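Side-chain contacts in putative glycoside hydrolase (Bacteroides ovatus, PDB 4ONZ), which is of unknown function but has the five-bladed beta-propeller fold of its glycoside hydrolase clan: residues P122-A125 with L131-M134; L135-A138 with K143-L146; G170-L175 with P222-K227; K199-W204 with I209-S214. One frame throughout, in Å; residues are numbered along the deposited sequence. Where two conformers were deposited one is given.

From the N terminus, contact 1 closes the short turn after strand 118-126, and contact 2 closes the next turn along. The two share strand 132-139, so they tie together three successive strands of one propeller blade. Contact 3 opens later, at 170-175, and closes only at 222-227; contact 4, the hairpin of 199-204 and 209-214, lies wholly within that long excursion, and no two contacts cross. V223 N meets A211 O, which fastens contact 3 to the edge of contact 4. Between the blades, L135 and L146 of contact 2 pack on M202 of contact 4, while K143 and R145 reach the backbone oxygens of N174 and N173 in contact 3.

Contact 1: residues P122-A125 with L131-M134; sequences PRVA and LYVM
V124 lays its CG2 methyl against CB of M134, a selenomethionine, at 3.9 Å, the two side chains crossing at a slant on one face of an antiparallel pair of strands. With CG of M134 anti to the backbone N (chi1 178°), the chain runs out beside P122, whose CB lies 3.8 Å from M134 CG; the bend at chi3 (-70°) then swings CE back to 4.0 Å from V124 CG2. The other branch of the valine, CG1, meets the edge of the Y132 ring at CD1 (4.2 Å). A125 and V133, whose side chains point to the reverse face, are paired by two nearly straight backbone bonds, A125 N to V133 O at 3.1 Å and V133 N to A125 O at 2.8 Å. V133 O also accepts from a water that donates a second bond to R123 O, bridging the strands where they offer two acceptors. The pair forms a hairpin of a propeller blade: P122 and V124 rest on A55 of strand 50-59, where the Y132 hydroxyl bonds V58 O, while A125 and V133 face strand 180-187 and R123 reaches the carbonyls of C248 and G249 in strand 245-255.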
loop_
_atom_site.group_PDB
_atom_site.type_symbol
_atom_site.label_atom_id
_atom_site.label_comp_id
_atom_site.label_asym_id
_atom_site.label_seq_id
_atom_site.Cartn_x
_atom_site.Cartn_y
_atom_site.Cartn_z
ATOM N N PRO A 122 -3.533 0.646 -4.192
ATOM C CA PRO A 122 -2.521 1.647 -4.455
ATOM C C PRO A 122 -1.609 1.952 -3.266
ATOM O O PRO A 122 -2.006 1.818 -2.105
ATOM C CB PRO A 122 -3.354 2.894 -4.761
ATOM C CG PRO A 122 -4.583 2.713 -3.941
ATOM C CD PRO A 122 -4.871 1.243 -4.035
ATOM N N ARG A 123 -0.390 2.354 -3.578
ATOM C CA ARG A 123 0.544 2.891 -2.602
ATOM C C ARG A 123 1.094 4.124 -3.281
ATOM O O ARG A 123 1.477 4.063 -4.451
ATOM C CB ARG A 123 1.639 1.895 -2.257
ATOM C CG ARG A 123 1.111 0.733 -1.431
ATOM C CD ARG A 123 2.002 -0.482 -1.502
ATOM N NE ARG A 123 1.486 -1.552 -0.647
ATOM C CZ ARG A 123 0.450 -2.342 -0.946
ATOM N NH1 ARG A 123 -0.202 -2.226 -2.096
ATOM N NH2 ARG A 123 0.072 -3.286 -0.086
ATOM N N VAL A 124 1.108 5.240 -2.570
ATOM C CA VAL A 124 1.537 6.507 -3.145
ATOM C C VAL A 124 2.645 7.209 -2.365
ATOM O O VAL A 124 2.632 7.257 -1.139
ATOM C CB VAL A 124 0.330 7.460 -3.283
ATOM C CG1 VAL A 124 0.770 8.858 -3.737
ATOM C CG2 VAL A 124 -0.680 6.874 -4.254
ATOM N N ALA A 125 3.609 7.737 -3.105
ATOM C CA ALA A 125 4.684 8.531 -2.557
ATOM C C ALA A 125 4.901 9.734 -3.491
ATOM O O ALA A 125 4.486 9.714 -4.662
ATOM C CB ALA A 125 5.943 7.711 -2.415
ATOM N N LEU A 131 5.852 15.346 -7.762
ATOM C CA LEU A 131 5.243 14.303 -8.594
ATOM C C LEU A 131 4.795 13.169 -7.683
ATOM O O LEU A 131 5.586 12.663 -6.905
ATOM C CB LEU A 131 6.233 13.749 -9.622
ATOM C CG LEU A 131 5.670 12.738 -10.625
ATOM C CD1 LEU A 131 4.680 13.410 -11.553
ATOM C CD2 LEU A 131 6.780 12.072 -11.434
ATOM N N TYR A 132 3.520 12.805 -7.759
ATOM C CA TYR A 132 2.997 11.701 -6.968
ATOM C C TYR A 132 3.066 10.468 -7.825
ATOM O O TYR A 132 2.594 10.474 -8.961
ATOM C CB TYR A 132 1.559 11.962 -6.521
ATOM C CG TYR A 132 1.457 13.126 -5.561
ATOM C CD1 TYR A 132 1.575 12.930 -4.185
ATOM C CD2 TYR A 132 1.250 14.418 -6.028
ATOM C CE1 TYR A 132 1.482 13.999 -3.294
ATOM C CE2 TYR A 132 1.159 15.490 -5.145
ATOM C CZ TYR A 132 1.278 15.278 -3.786
ATOM O OH TYR A 132 1.185 16.335 -2.899
ATOM N N VAL A 133 3.687 9.426 -7.283
ATOM C CA VAL A 133 3.860 8.158 -7.982
ATOM C C VAL A 133 3.022 7.094 -7.290
ATOM O O VAL A 133 3.163 6.882 -6.080
ATOM C CB VAL A 133 5.340 7.715 -7.986
ATOM C CG1 VAL A 133 5.501 6.425 -8.784
ATOM C CG2 VAL A 133 6.213 8.801 -8.601
HETATM N N MSE A 134 2.162 6.430 -8.062
HETATM C CA MSE A 134 1.321 5.372 -7.542
HETATM C C MSE A 134 1.745 4.046 -8.105
HETATM O O MSE A 134 1.873 3.883 -9.324
HETATM C CB MSE A 134 -0.146 5.594 -7.886
HETATM C CG MSE A 134 -1.038 4.451 -7.391
HETATM SE SE MSE A 134 -2.838 4.672 -8.127
HETATM C CE MSE A 134 -3.434 6.242 -7.129
HETATM O O HOH W 1 4.151 4.558 -4.735
#

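Contact 2: residues L135-A138 with K143-L146; sequences LYTA and KARL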
loop_
_atom_site.group_PDB
_atom_site.type_symbol
_atom_site.label_atom_id
_atom_site.label_comp_id
_atom_site.label_asym_id
_atom_site.label_seq_id
_atom_site.Cartn_x
_atom_site.Cartn_y
_atom_site.Cartn_z
ATOM N N LEU A 135 1.999 3.108 -7.197
ATOM C CA LEU A 135 2.241 1.707 -7.528
ATOM C C LEU A 135 0.947 1.008 -7.132
ATOM O O LEU A 135 0.501 1.140 -5.986
ATOM C CB LEU A 135 3.416 1.119 -6.753
ATOM C CG LEU A 135 4.822 1.284 -7.338
ATOM C CD1 LEU A 135 5.042 0.344 -8.507
ATOM C CD2 LEU A 135 5.091 2.718 -7.760
ATOM N N TYR A 136 0.352 0.295 -8.081
ATOM C CA TYR A 136 -0.906 -0.392 -7.882
ATOM C C TYR A 136 -0.928 -1.711 -8.664
ATOM O O TYR A 136 -0.007 -2.036 -9.403
ATOM C CB TYR A 136 -2.086 0.520 -8.312
ATOM C CG TYR A 136 -2.178 0.800 -9.802
ATOM C CD1 TYR A 136 -1.415 1.804 -10.402
ATOM C CD2 TYR A 136 -3.029 0.064 -10.613
ATOM C CE1 TYR A 136 -1.508 2.050 -11.773
ATOM C CE2 TYR A 136 -3.140 0.319 -11.973
ATOM C CZ TYR A 136 -2.372 1.304 -12.551
ATOM O OH TYR A 136 -2.478 1.542 -13.908
ATOM N N THR A 137 -1.990 -2.478 -8.493
ATOM C CA THR A 137 -2.116 -3.745 -9.190
ATOM C C THR A 137 -3.104 -3.616 -10.340
ATOM O O THR A 137 -4.243 -3.196 -10.121
ATOM C CB THR A 137 -2.654 -4.819 -8.232
ATOM O OG1 THR A 137 -1.834 -4.869 -7.062
ATOM C CG2 THR A 137 -2.699 -6.191 -8.901
ATOM N N ALA A 138 -2.658 -3.947 -11.554
ATOM C CA ALA A 138 -3.528 -3.998 -12.734
ATOM C C ALA A 138 -4.012 -5.442 -12.819
ATOM O O ALA A 138 -3.205 -6.375 -12.757
ATOM C CB ALA A 138 -2.763 -3.618 -13.989
ATOM N N LYS A 143 -3.491 -12.255 -14.963
ATOM C CA LYS A 143 -2.374 -11.981 -14.056
ATOM C C LYS A 143 -2.587 -10.648 -13.334
ATOM O O LYS A 143 -3.074 -9.682 -13.923
ATOM C CB LYS A 143 -1.046 -11.929 -14.825
ATOM C CG LYS A 143 -0.522 -13.266 -15.340
ATOM C CD LYS A 143 0.012 -14.140 -14.214
ATOM C CE LYS A 143 0.558 -15.470 -14.717
ATOM N NZ LYS A 143 1.831 -15.352 -15.482
ATOM N N ALA A 144 -2.234 -10.612 -12.053
ATOM C CA ALA A 144 -2.277 -9.398 -11.254
ATOM C C ALA A 144 -0.828 -8.910 -11.392
ATOM O O ALA A 144 0.115 -9.677 -11.115
ATOM C CB ALA A 144 -2.619 -9.710 -9.819
ATOM N N ARG A 145 -0.642 -7.674 -11.859
ATOM C CA ARG A 145 0.704 -7.160 -12.147
ATOM C C ARG A 145 0.915 -5.727 -11.664
ATOM O O ARG A 145 0.052 -4.880 -11.819
ATOM C CB ARG A 145 0.993 -7.256 -13.662
ATOM C CG ARG A 145 0.920 -8.677 -14.236
ATOM C CD ARG A 145 1.172 -8.725 -15.740
ATOM N NE ARG A 145 0.025 -8.212 -16.484
ATOM C CZ ARG A 145 -0.039 -8.117 -17.807
ATOM N NH1 ARG A 145 0.989 -8.478 -18.567
ATOM N NH2 ARG A 145 -1.146 -7.643 -18.372
ATOM N N LEU A 146 2.074 -5.488 -11.060
ATOM C CA LEU A 146 2.410 -4.181 -10.528
ATOM C C LEU A 146 2.497 -3.147 -11.662
ATOM O O LEU A 146 3.206 -3.359 -12.659
ATOM C CB LEU A 146 3.714 -4.275 -9.745
ATOM C CG LEU A 146 4.111 -3.096 -8.868
ATOM C CD1 LEU A 146 3.047 -2.776 -7.824
ATOM C CD2 LEU A 146 5.434 -3.418 -8.193
#
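L135 and L146 supply the main apolar contact: CD1 of L135 reaches CG of L146 at 3.6 Å and lies 3.8 Å from both of its methyls, so it sits against the fork of the other leucine. L146 was modelled in two conformers, and these contacts belong to one of them; in it chi1 (-168°) sets CG anti to the backbone N and chi2 (58°) turns CD1 to 3.5 Å from Y136 O. The second apolar contact is small and close, the CG2 methyl of T137 meeting CB of A144 at 3.6 Å. Backbone hydrogen bonds join A138 and R145 in both directions, A138 N to R145 O at 2.9 Å and R145 N to A138 O at 3.0 Å. Weaker CA-H...O contacts flank them, among them L146 CA to Y136 O. The charged ends turn elsewhere: R145 NH1 bonds N173 O and K143 NZ bonds N174 O, so both side chains grip the loop 170-175 rather than the facing strand. Strands 132-139 and 144-151 form the central hairpin of a four-stranded antiparallel sheet, as in a beta-propeller blade, with L135 and L146 meeting the adjoining sheet at M202 of strand 200-204.

Contact 3: residues G170-L175 with P222-K227; sequences GRFNNL and PVLDEK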
loop_
_atom_site.group_PDB
_atom_site.type_symbol
_atom_site.label_atom_id
_atom_site.label_comp_id
_atom_site.label_asym_id
_atom_site.label_seq_id
_atom_site.Cartn_x
_atom_site.Cartn_y
_atom_site.Cartn_z
ATOM N N GLY A 170 12.009 -7.779 -20.846
ATOM C CA GLY A 170 10.642 -8.023 -20.426
ATOM C C GLY A 170 10.464 -9.312 -19.660
ATOM O O GLY A 170 9.358 -9.838 -19.590
ATOM N N ARG A 171 11.542 -9.796 -19.045
ATOM C CA ARG A 171 11.525 -11.062 -18.315
ATOM C C ARG A 171 10.321 -11.199 -17.382
ATOM O O ARG A 171 9.663 -12.236 -17.373
ATOM C CB ARG A 171 12.824 -11.248 -17.526
ATOM C CG ARG A 171 12.843 -12.502 -16.666
ATOM C CD ARG A 171 14.203 -12.769 -16.051
ATOM N NE ARG A 171 14.118 -13.760 -14.987
ATOM C CZ ARG A 171 15.122 -14.084 -14.173
ATOM N NH1 ARG A 171 16.315 -13.516 -14.312
ATOM N NH2 ARG A 171 14.926 -14.984 -13.214
ATOM N N PHE A 172 10.010 -10.140 -16.642
ATOM C CA PHE A 172 8.907 -10.188 -15.684
ATOM C C PHE A 172 7.659 -9.442 -16.113
ATOM O O PHE A 172 6.839 -9.079 -15.260
ATOM C CB PHE A 172 9.395 -9.641 -14.340
ATOM C CG PHE A 172 10.582 -10.376 -13.793
ATOM C CD1 PHE A 172 10.438 -11.660 -13.277
ATOM C CD2 PHE A 172 11.838 -9.785 -13.769
ATOM C CE1 PHE A 172 11.533 -12.342 -12.757
ATOM C CE2 PHE A 172 12.926 -10.455 -13.249
ATOM C CZ PHE A 172 12.774 -11.737 -12.747
ATOM N N ASN A 173 7.472 -9.265 -17.421
ATOM C CA ASN A 173 6.308 -8.520 -17.919
ATOM C C ASN A 173 4.978 -9.285 -17.805
ATOM O O ASN A 173 3.924 -8.713 -18.062
ATOM C CB ASN A 173 6.544 -7.948 -19.335
ATOM C CG ASN A 173 6.509 -8.994 -20.438
ATOM O OD1 ASN A 173 6.203 -10.170 -20.221
ATOM N ND2 ASN A 173 6.825 -8.552 -21.655
ATOM N N ASN A 174 5.022 -10.571 -17.438
ATOM C CA ASN A 174 3.786 -11.309 -17.170
ATOM C C ASN A 174 3.854 -12.049 -15.832
ATOM O O ASN A 174 3.110 -13.014 -15.586
ATOM C CB ASN A 174 3.364 -12.236 -18.323
ATOM C CG ASN A 174 1.860 -12.477 -18.344
ATOM O OD1 ASN A 174 1.079 -11.590 -17.980
ATOM N ND2 ASN A 174 1.442 -13.659 -18.797
ATOM N N LEU A 175 4.730 -11.554 -14.958
ATOM C CA LEU A 175 4.862 -12.052 -13.603
ATOM C C LEU A 175 3.682 -11.564 -12.755
ATOM O O LEU A 175 3.380 -10.358 -12.743
ATOM C CB LEU A 175 6.148 -11.497 -12.955
ATOM C CG LEU A 175 6.356 -11.849 -11.473
ATOM C CD1 LEU A 175 6.636 -13.338 -11.308
ATOM C CD2 LEU A 175 7.465 -11.028 -10.831
ATOM N N PRO A 222 13.793 -5.491 -10.966
ATOM C CA PRO A 222 13.820 -6.349 -9.791
ATOM C C PRO A 222 15.247 -6.773 -9.461
ATOM O O PRO A 222 16.052 -7.017 -10.370
ATOM C CB PRO A 222 12.965 -7.541 -10.201
ATOM C CG PRO A 222 12.055 -7.018 -11.267
ATOM C CD PRO A 222 12.856 -5.983 -11.994
ATOM N N VAL A 223 15.566 -6.845 -8.177
ATOM C CA VAL A 223 16.913 -7.206 -7.766
ATOM C C VAL A 223 17.039 -8.720 -7.817
ATOM O O VAL A 223 16.215 -9.441 -7.244
ATOM C CB VAL A 223 17.273 -6.656 -6.376
ATOM C CG1 VAL A 223 18.697 -7.057 -5.983
ATOM C CG2 VAL A 223 17.143 -5.138 -6.372
ATOM N N LEU A 224 18.076 -9.171 -8.523
ATOM C CA LEU A 224 18.360 -10.586 -8.736
ATOM C C LEU A 224 19.561 -11.037 -7.912
ATOM O O LEU A 224 20.469 -10.249 -7.656
ATOM C CB LEU A 224 18.668 -10.822 -10.213
ATOM C CG LEU A 224 17.574 -10.416 -11.200
ATOM C CD1 LEU A 224 18.050 -10.583 -12.633
ATOM C CD2 LEU A 224 16.309 -11.216 -10.962
ATOM N N ASP A 225 19.557 -12.303 -7.505
ATOM C CA ASP A 225 20.663 -12.872 -6.717
ATOM C C ASP A 225 21.680 -13.575 -7.643
ATOM O O ASP A 225 21.555 -13.523 -8.875
ATOM C CB ASP A 225 20.132 -13.813 -5.618
ATOM C CG ASP A 225 19.456 -15.074 -6.170
ATOM O OD1 ASP A 225 19.669 -15.431 -7.353
ATOM O OD2 ASP A 225 18.714 -15.714 -5.401
ATOM N N GLU A 226 22.689 -14.204 -7.044
ATOM C CA GLU A 226 23.748 -14.926 -7.782
ATOM C C GLU A 226 23.229 -16.071 -8.680
ATOM O O GLU A 226 23.913 -16.483 -9.631
ATOM C CB GLU A 226 24.806 -15.472 -6.808
ATOM C CG GLU A 226 24.333 -16.619 -5.912
ATOM C CD GLU A 226 23.224 -16.238 -4.938
ATOM O OE1 GLU A 226 23.148 -15.057 -4.526
ATOM O OE2 GLU A 226 22.431 -17.129 -4.566
ATOM N N LYS A 227 22.058 -16.611 -8.341
ATOM C CA LYS A 227 21.421 -17.662 -9.131
ATOM C C LYS A 227 20.557 -17.058 -10.248
ATOM O O LYS A 227 19.857 -17.782 -10.956
ATOM C CB LYS A 227 20.548 -18.557 -8.246
ATOM C CG LYS A 227 21.288 -19.340 -7.171
ATOM C CD LYS A 227 20.302 -20.186 -6.377
ATOM C CE LYS A 227 19.564 -21.151 -7.294
ATOM N NZ LYS A 227 18.367 -21.805 -6.679
#
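F172 and P222 overlap side by side, their side chains running in opposite directions: CD2 of the ring comes within 3.7 Å of CG of the proline, which approaches obliquely. L224 also runs counter to F172 but reaches the rim of the ring, its CD2 methyl lying near the ring plane, 4.0 Å from CZ. F172 is placed for both partners by its first torsion, which sets CG anti to its own carbonyl carbon (chi1 -57°) and leads the ring out toward 222-227. R171 runs alongside over one face of the same ring, its CG above the centre; the guanidinium lies past the rim, with F172 CZ against its face, and the side chain crosses L224 at a slant. Extended from CG to NE, it brings NH1 to 3.8 Å from L224 CD1, and the leucine thus lies against both the arginine end and the phenylalanine rim. In the propeller, 170-175 belongs to the connection entering a blade at strand 180-187, and the loop segment 222-227 follows the short outer strand 221-222 of the same blade. Two overlapping type I turns, closed by N173 N to G170 O at 2.9 Å and L175 N to F172 O at 3.3 Å, shape the first segment, from which R171 and F172 both point toward 222-227. No hydrogen bond crosses between the segments. The guanidinium is held instead by N228, whose carbonyl oxygen accepts from NH2, while L230 packs on both F172 and P222.

Contact 4: residues K199-W204 with I209-S214; sequences KYFMYW and IYAATS
W204 and Y210 form the tight end of this beta hairpin, two central strands of a propeller blade. CB of Y210 sits over the indole face, 3.4 Å from CE2, and its ring continues as an offset stack on the six-membered ring, centroids 4.5 Å apart and planes at 27°. The indole lies there because W204 CG is wedged between the backbone N and the carbonyl carbon (chi1 67°), which folds the ring across the neighbouring strand. At the same pair the backbone bond Y210 N to W204 O is short, at 2.7 Å. Next along, the selenomethionine M202 and A212 pair more lightly, CE to CB at 4.0 Å. On the reverse face F201 CZ touches A211 CB at 3.8 Å, and the Y203 side chain crosses I209 on its way to P293, whose carbonyl oxygen binds its hydroxyl. Toward the other end K199 is exposed: its CB lies 3.8 Å from S214 O, while its amine leads away. T213 and Y200 are partly exposed, the Y200 ring leading away from 209-214 to a cation-pi contact with K195, but S214 stays buried, its OG taken up by D219 O. There Y200 N gives its hydrogen to S214 O at 2.8 Å. Back at the tight end, W204 NE1 makes a weak hydrogen bond to A211 O at 3.0 Å, an oxygen that also accepts from V223 N.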
loop_
_atom_site.group_PDB
_atom_site.type_symbol
_atom_site.label_atom_id
_atom_site.label_comp_id
_atom_site.label_asym_id
_atom_site.label_seq_id
_atom_site.Cartn_x
_atom_site.Cartn_y
_atom_site.Cartn_z
ATOM N N LYS A 199 19.941 5.864 -7.135
ATOM C CA LYS A 199 18.769 5.338 -7.829
ATOM C C LYS A 199 17.554 5.270 -6.905
ATOM O O LYS A 199 17.685 5.199 -5.681
ATOM C CB LYS A 199 19.060 3.948 -8.398
ATOM C CG LYS A 199 20.223 3.901 -9.377
ATOM C CD LYS A 199 20.355 2.522 -10.008
ATOM C CE LYS A 199 21.505 2.476 -10.998
ATOM N NZ LYS A 199 22.836 2.585 -10.346
ATOM N N TYR A 200 16.367 5.296 -7.503
ATOM C CA TYR A 200 15.146 5.179 -6.724
ATOM C C TYR A 200 15.034 3.726 -6.283
ATOM O O TYR A 200 15.578 2.821 -6.922
ATOM C CB TYR A 200 13.924 5.616 -7.518
ATOM C CG TYR A 200 13.920 7.089 -7.849
ATOM C CD1 TYR A 200 13.708 8.041 -6.852
ATOM C CD2 TYR A 200 14.088 7.533 -9.159
ATOM C CE1 TYR A 200 13.692 9.392 -7.144
ATOM C CE2 TYR A 200 14.070 8.886 -9.460
ATOM C CZ TYR A 200 13.871 9.806 -8.457
ATOM O OH TYR A 200 13.850 11.145 -8.743
ATOM N N PHE A 201 14.326 3.504 -5.187
ATOM C CA PHE A 201 14.265 2.190 -4.585
ATOM C C PHE A 201 12.890 1.814 -4.059
ATOM O O PHE A 201 12.148 2.663 -3.589
ATOM C CB PHE A 201 15.260 2.172 -3.418
ATOM C CG PHE A 201 15.416 0.828 -2.779
ATOM C CD1 PHE A 201 14.508 0.392 -1.827
ATOM C CD2 PHE A 201 16.459 -0.007 -3.138
ATOM C CE1 PHE A 201 14.639 -0.855 -1.252
ATOM C CE2 PHE A 201 16.593 -1.253 -2.567
ATOM C CZ PHE A 201 15.685 -1.677 -1.619
HETATM N N MSE A 202 12.553 0.531 -4.139
HETATM C CA MSE A 202 11.308 0.058 -3.538
HETATM C C MSE A 202 11.405 -1.365 -3.110
HETATM O O MSE A 202 12.170 -2.140 -3.673
HETATM C CB MSE A 202 10.086 0.204 -4.456
HETATM C CG MSE A 202 10.014 -0.784 -5.615
HETATM SE SE MSE A 202 8.300 -0.593 -6.547
HETATM C CE MSE A 202 8.484 -2.033 -7.857
ATOM N N TYR A 203 10.685 -1.688 -2.044
ATOM C CA TYR A 203 10.463 -3.072 -1.665
ATOM C C TYR A 203 9.173 -3.406 -2.382
ATOM O O TYR A 203 8.404 -2.504 -2.711
ATOM C CB TYR A 203 10.296 -3.238 -0.159
ATOM C CG TYR A 203 11.545 -2.840 0.577
ATOM C CD1 TYR A 203 12.662 -3.668 0.567
ATOM C CD2 TYR A 203 11.634 -1.619 1.231
ATOM C CE1 TYR A 203 13.825 -3.297 1.210
ATOM C CE2 TYR A 203 12.797 -1.244 1.878
ATOM C CZ TYR A 203 13.890 -2.088 1.868
ATOM O OH TYR A 203 15.057 -1.713 2.512
ATOM N N TRP A 204 8.944 -4.685 -2.659
ATOM C CA TRP A 204 7.712 -5.106 -3.276
ATOM C C TRP A 204 7.473 -6.597 -3.032
ATOM O O TRP A 204 8.420 -7.350 -2.762
ATOM C CB TRP A 204 7.726 -4.803 -4.786
ATOM C CG TRP A 204 8.730 -5.620 -5.583
ATOM C CD1 TRP A 204 10.044 -5.293 -5.836
ATOM C CD2 TRP A 204 8.501 -6.876 -6.225
ATOM N NE1 TRP A 204 10.632 -6.273 -6.603
ATOM C CE2 TRP A 204 9.711 -7.256 -6.850
ATOM C CE3 TRP A 204 7.388 -7.724 -6.339
ATOM C CZ2 TRP A 204 9.846 -8.445 -7.554
ATOM C CZ3 TRP A 204 7.526 -8.916 -7.043
ATOM C CH2 TRP A 204 8.749 -9.266 -7.640
ATOM N N ILE A 209 9.238 -10.554 0.431
ATOM C CA ILE A 209 9.591 -9.165 0.223
ATOM C C ILE A 209 10.818 -9.158 -0.683
ATOM O O ILE A 209 11.870 -9.703 -0.331
ATOM C CB ILE A 209 9.919 -8.424 1.527
ATOM C CG1 ILE A 209 8.734 -8.459 2.502
ATOM C CG2 ILE A 209 10.355 -6.986 1.233
ATOM C CD1 ILE A 209 7.507 -7.697 2.068
ATOM N N TYR A 210 10.653 -8.546 -1.849
ATOM C CA TYR A 210 11.702 -8.370 -2.829
ATOM C C TYR A 210 12.047 -6.890 -2.911
ATOM O O TYR A 210 11.492 -6.070 -2.171
ATOM C CB TYR A 210 11.221 -8.803 -4.207
ATOM C CG TYR A 210 10.689 -10.213 -4.303
ATOM C CD1 TYR A 210 11.548 -11.284 -4.461
ATOM C CD2 TYR A 210 9.324 -10.467 -4.299
ATOM C CE1 TYR A 210 11.072 -12.576 -4.577
ATOM C CE2 TYR A 210 8.841 -11.762 -4.420
ATOM C CZ TYR A 210 9.725 -12.811 -4.564
ATOM O OH TYR A 210 9.266 -14.114 -4.683
ATOM N N ALA A 211 12.942 -6.553 -3.834
ATOM C CA ALA A 211 13.345 -5.181 -4.059
ATOM C C ALA A 211 13.479 -4.894 -5.549
ATOM O O ALA A 211 13.559 -5.812 -6.375
ATOM C CB ALA A 211 14.649 -4.883 -3.343
ATOM N N ALA A 212 13.435 -3.616 -5.890
ATOM C CA ALA A 212 13.625 -3.177 -7.265
ATOM C C ALA A 212 14.189 -1.769 -7.260
ATOM O O ALA A 212 13.940 -1.007 -6.329
ATOM C CB ALA A 212 12.326 -3.217 -8.036
ATOM N N THR A 213 14.964 -1.442 -8.295
ATOM C CA THR A 213 15.545 -0.118 -8.431
ATOM C C THR A 213 15.016 0.535 -9.713
ATOM O O THR A 213 14.487 -0.151 -10.586
ATOM C CB THR A 213 17.079 -0.192 -8.455
ATOM O OG1 THR A 213 17.502 -0.900 -9.618
ATOM C CG2 THR A 213 17.613 -0.895 -7.205
ATOM N N SER A 214 15.165 1.852 -9.818
ATOM C CA SER A 214 14.706 2.591 -10.998
ATOM C C SER A 214 15.420 3.927 -11.164
ATOM O O SER A 214 15.767 4.576 -10.185
ATOM C CB SER A 214 13.194 2.855 -10.881
ATOM O OG SER A 214 12.680 3.595 -11.989
#